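Local coordinates for flagellar motor switch protein FliG (Helicobacter pylori 26695, PDB 5WUJ) that is a component of the flagellar motor switch complex, proposed to lie at the base of the basal body, and is required for flagellum synthesis and motility, at residues A17-Q22 and A60-F65. Residues are numbered along the deposited sequence; the frame is centred on the assembly and turned at random.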
ATOM      1  N   ALA B  17      -3.252   8.922  -1.051  1.00 17.95           N
ATOM      2  CA  ALA B  17      -4.710   9.003  -1.111  1.00 17.25           C
ATOM      3  C   ALA B  17      -5.309   7.711  -1.647  1.00 22.86           C
ATOM      4  O   ALA B  17      -6.348   7.245  -1.151  1.00 24.33           O
ATOM      5  CB  ALA B  17      -5.141  10.184  -1.978  1.00 19.07           C
ATOM      6  N   ILE B  18      -4.661   7.100  -2.646  1.00 17.18           N
ATOM      7  CA  ILE B  18      -5.148   5.816  -3.145  1.00 18.07           C
ATOM      8  C   ILE B  18      -5.071   4.756  -2.047  1.00 18.18           C
ATOM      9  O   ILE B  18      -5.997   3.953  -1.873  1.00 24.85           O
ATOM     10  CB  ILE B  18      -4.379   5.401  -4.417  1.00 19.65           C
ATOM     11  CG1 ILE B  18      -4.951   6.142  -5.632  1.00 27.42           C
ATOM     12  CG2 ILE B  18      -4.480   3.906  -4.655  1.00 18.14           C
ATOM     13  CD1 ILE B  18      -3.941   6.361  -6.745  1.00 19.42           C
ATOM     14  N   LEU B  19      -3.983   4.743  -1.273  1.00 21.65           N
ATOM     15  CA  LEU B  19      -3.949   3.846  -0.117  1.00 16.58           C
ATOM     16  C   LEU B  19      -5.105   4.151   0.834  1.00 23.07           C
ATOM     17  O   LEU B  19      -5.817   3.238   1.273  1.00 20.92           O
ATOM     18  CB  LEU B  19      -2.598   3.955   0.604  1.00 16.42           C
ATOM     19  CG  LEU B  19      -2.331   3.092   1.845  1.00 28.17           C
ATOM     20  CD1 LEU B  19      -0.850   2.988   2.028  1.00 29.91           C
ATOM     21  CD2 LEU B  19      -2.943   3.676   3.115  1.00 26.52           C
ATOM     22  N   LEU B  20      -5.323   5.441   1.150  1.00 20.12           N
ATOM     23  CA  LEU B  20      -6.359   5.788   2.124  1.00 20.24           C
ATOM     24  C   LEU B  20      -7.749   5.395   1.636  1.00 22.41           C
ATOM     25  O   LEU B  20      -8.553   4.844   2.399  1.00 22.63           O
ATOM     26  CB  LEU B  20      -6.303   7.276   2.451  1.00 18.01           C
ATOM     27  CG  LEU B  20      -5.058   7.595   3.276  1.00 23.47           C
ATOM     28  CD1 LEU B  20      -4.860   9.100   3.421  1.00 24.91           C
ATOM     29  CD2 LEU B  20      -5.145   6.917   4.654  1.00 18.09           C
ATOM     30  N   ILE B  21      -8.046   5.662   0.368  1.00 20.67           N
ATOM     31  CA  ILE B  21      -9.320   5.238  -0.206  1.00 18.69           C
ATOM     32  C   ILE B  21      -9.555   3.753   0.059  1.00 29.22           C
ATOM     33  O   ILE B  21     -10.647   3.338   0.457  1.00 26.96           O
ATOM     34  CB  ILE B  21      -9.353   5.547  -1.718  1.00 26.71           C
ATOM     35  CG1 ILE B  21      -9.405   7.055  -2.001  1.00 27.85           C
ATOM     36  CG2 ILE B  21     -10.484   4.783  -2.401  1.00 28.52           C
ATOM     37  CD1 ILE B  21      -9.073   7.430  -3.468  1.00 20.77           C
ATOM     38  N   GLN B  22      -8.533   2.928  -0.148  1.00 23.35           N
ATOM     39  CA  GLN B  22      -8.734   1.492  -0.004  1.00 27.02           C
ATOM     40  C   GLN B  22      -8.870   1.056   1.456  1.00 24.60           C
ATOM     41  O   GLN B  22      -9.495   0.027   1.722  1.00 23.59           O
ATOM     42  CB  GLN B  22      -7.597   0.737  -0.672  1.00 20.75           C
ATOM     43  CG  GLN B  22      -7.558   0.879  -2.178  1.00 22.19           C
ATOM     44  CD  GLN B  22      -6.247   0.373  -2.727  1.00 23.33           C
ATOM     45  OE1 GLN B  22      -5.232   1.084  -2.733  1.00 23.00           O
ATOM     46  NE2 GLN B  22      -6.240  -0.876  -3.131  1.00 22.27           N
ATOM     47  N   ALA B  60      -1.349  -2.364  -6.793  1.00 20.25           N
ATOM     48  CA  ALA B  60       0.070  -2.081  -6.969  1.00 23.49           C
ATOM     49  C   ALA B  60       0.561  -1.055  -5.945  1.00 27.56           C
ATOM     50  O   ALA B  60       1.698  -1.146  -5.462  1.00 24.63           O
ATOM     51  CB  ALA B  60       0.321  -1.589  -8.394  1.00 19.94           C
ATOM     52  N   VAL B  61      -0.287  -0.077  -5.598  1.00 20.13           N
ATOM     53  CA  VAL B  61       0.068   0.894  -4.559  1.00 21.98           C
ATOM     54  C   VAL B  61       0.183   0.208  -3.202  1.00 24.28           C
ATOM     55  O   VAL B  61       1.139   0.446  -2.450  1.00 27.78           O
ATOM     56  CB  VAL B  61      -0.949   2.056  -4.524  1.00 27.01           C
ATOM     57  CG1 VAL B  61      -0.759   2.949  -3.253  1.00 20.93           C
ATOM     58  CG2 VAL B  61      -0.793   2.924  -5.758  1.00 27.18           C
ATOM     59  N   LEU B  62      -0.784  -0.651  -2.863  1.00 19.26           N
ATOM     60  CA  LEU B  62      -0.709  -1.370  -1.593  1.00 18.48           C
ATOM     61  C   LEU B  62       0.549  -2.220  -1.513  1.00 22.22           C
ATOM     62  O   LEU B  62       1.200  -2.291  -0.464  1.00 22.75           O
ATOM     63  CB  LEU B  62      -1.937  -2.258  -1.413  1.00 15.28           C
ATOM     64  CG  LEU B  62      -3.245  -1.546  -1.182  1.00 27.97           C
ATOM     65  CD1 LEU B  62      -4.314  -2.560  -0.769  1.00 25.88           C
ATOM     66  CD2 LEU B  62      -3.065  -0.428  -0.153  1.00 22.37           C
ATOM     67  N   GLU B  63       0.901  -2.887  -2.612  1.00 17.62           N
ATOM     68  CA  GLU B  63       2.112  -3.701  -2.604  1.00 29.83           C
ATOM     69  C   GLU B  63       3.339  -2.839  -2.351  1.00 26.26           C
ATOM     70  O   GLU B  63       4.285  -3.266  -1.674  1.00 23.88           O
ATOM     71  CB  GLU B  63       2.261  -4.449  -3.926  1.00 24.17           C
ATOM     72  CG  GLU B  63       1.349  -5.647  -4.078  1.00 41.54           C
ATOM     73  CD  GLU B  63       1.835  -6.592  -5.164  1.00 56.57           C
ATOM     74  OE1 GLU B  63       2.770  -6.202  -5.908  1.00 58.00           O
ATOM     75  OE2 GLU B  63       1.296  -7.719  -5.264  1.00 62.99           O
ATOM     76  N   GLU B  64       3.348  -1.633  -2.914  1.00 22.32           N
ATOM     77  CA  GLU B  64       4.460  -0.722  -2.678  1.00 26.91           C
ATOM     78  C   GLU B  64       4.548  -0.355  -1.200  1.00 22.09           C
ATOM     79  O   GLU B  64       5.632  -0.391  -0.603  1.00 22.25           O
ATOM     80  CB  GLU B  64       4.287   0.518  -3.553  1.00 31.01           C
ATOM     81  CG  GLU B  64       5.423   1.510  -3.512  1.00 40.22           C
ATOM     82  CD  GLU B  64       5.237   2.632  -4.532  1.00 53.82           C
ATOM     83  OE1 GLU B  64       5.735   3.749  -4.278  1.00 62.26           O
ATOM     84  OE2 GLU B  64       4.588   2.402  -5.581  1.00 58.51           O
ATOM     85  N   PHE B  65       3.411  -0.038  -0.582  1.00 20.06           N
ATOM     86  CA  PHE B  65       3.424   0.321   0.833  1.00 22.78           C
ATOM     87  C   PHE B  65       3.658  -0.890   1.726  1.00 29.15           C
ATOM     88  O   PHE B  65       4.294  -0.756   2.775  1.00 20.43           O
ATOM     89  CB  PHE B  65       2.128   1.015   1.206  1.00 23.33           C
ATOM     90  CG  PHE B  65       2.160   2.477   0.913  1.00 28.85           C
ATOM     91  CD1 PHE B  65       2.749   3.354   1.802  1.00 24.69           C
ATOM     92  CD2 PHE B  65       1.630   2.971  -0.267  1.00 29.67           C
ATOM     93  CE1 PHE B  65       2.802   4.717   1.526  1.00 27.73           C
ATOM     94  CE2 PHE B  65       1.671   4.337  -0.542  1.00 33.37           C
ATOM     95  CZ  PHE B  65       2.264   5.200   0.345  1.00 27.64           C
TER
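Ile18 meets Val61 through its CG2 branch, which lies 4.0 Å from Val61 CG2, the two side chains crossing at about a right angle. CG2, anti to the backbone N, is the branch that reaches Val61. The same isoleucine also touches Leu50 of helix 37-50, so it is packed from more than one helix.

Leu19 is the centre of the contact: its CA is 6.3 Å from Leu62 CA, the nearest such pair across the two segments. With CG anti to the backbone N (chi1 -179°), the branch that holds CD1 can lie over one face of the Phe65 ring. The evidence for a CH-pi contact is a distance of 3.5 Å from Leu19 CD1 to the Phe65 ring centroid, with the methyl 22° off the ring normal. It is offset toward the rim, with Leu19 CD1 3.3 Å from Phe65 CG. Leu19 CG also packs on Leu62 CD2 at 4.1 Å, and Val61 CG1 approaches its backbone.

Gln22, one turn on, comes from the opposite direction to Leu62 and lays its terminal amide against the CG and CD1 of that leucine. An aromatic side chain of another protein in the assembly also packs on Leu62.

No hydrogen bond links the segments; the join is largely apolar, with the Gln22 amide resting on Leu62. With short-segment axes 9.5 Å apart at closest approach and crossing at -103°, helices 12-23 and 55-71 meet nearly perpendicularly in the buried centre of the all-helical FliG N-terminal domain.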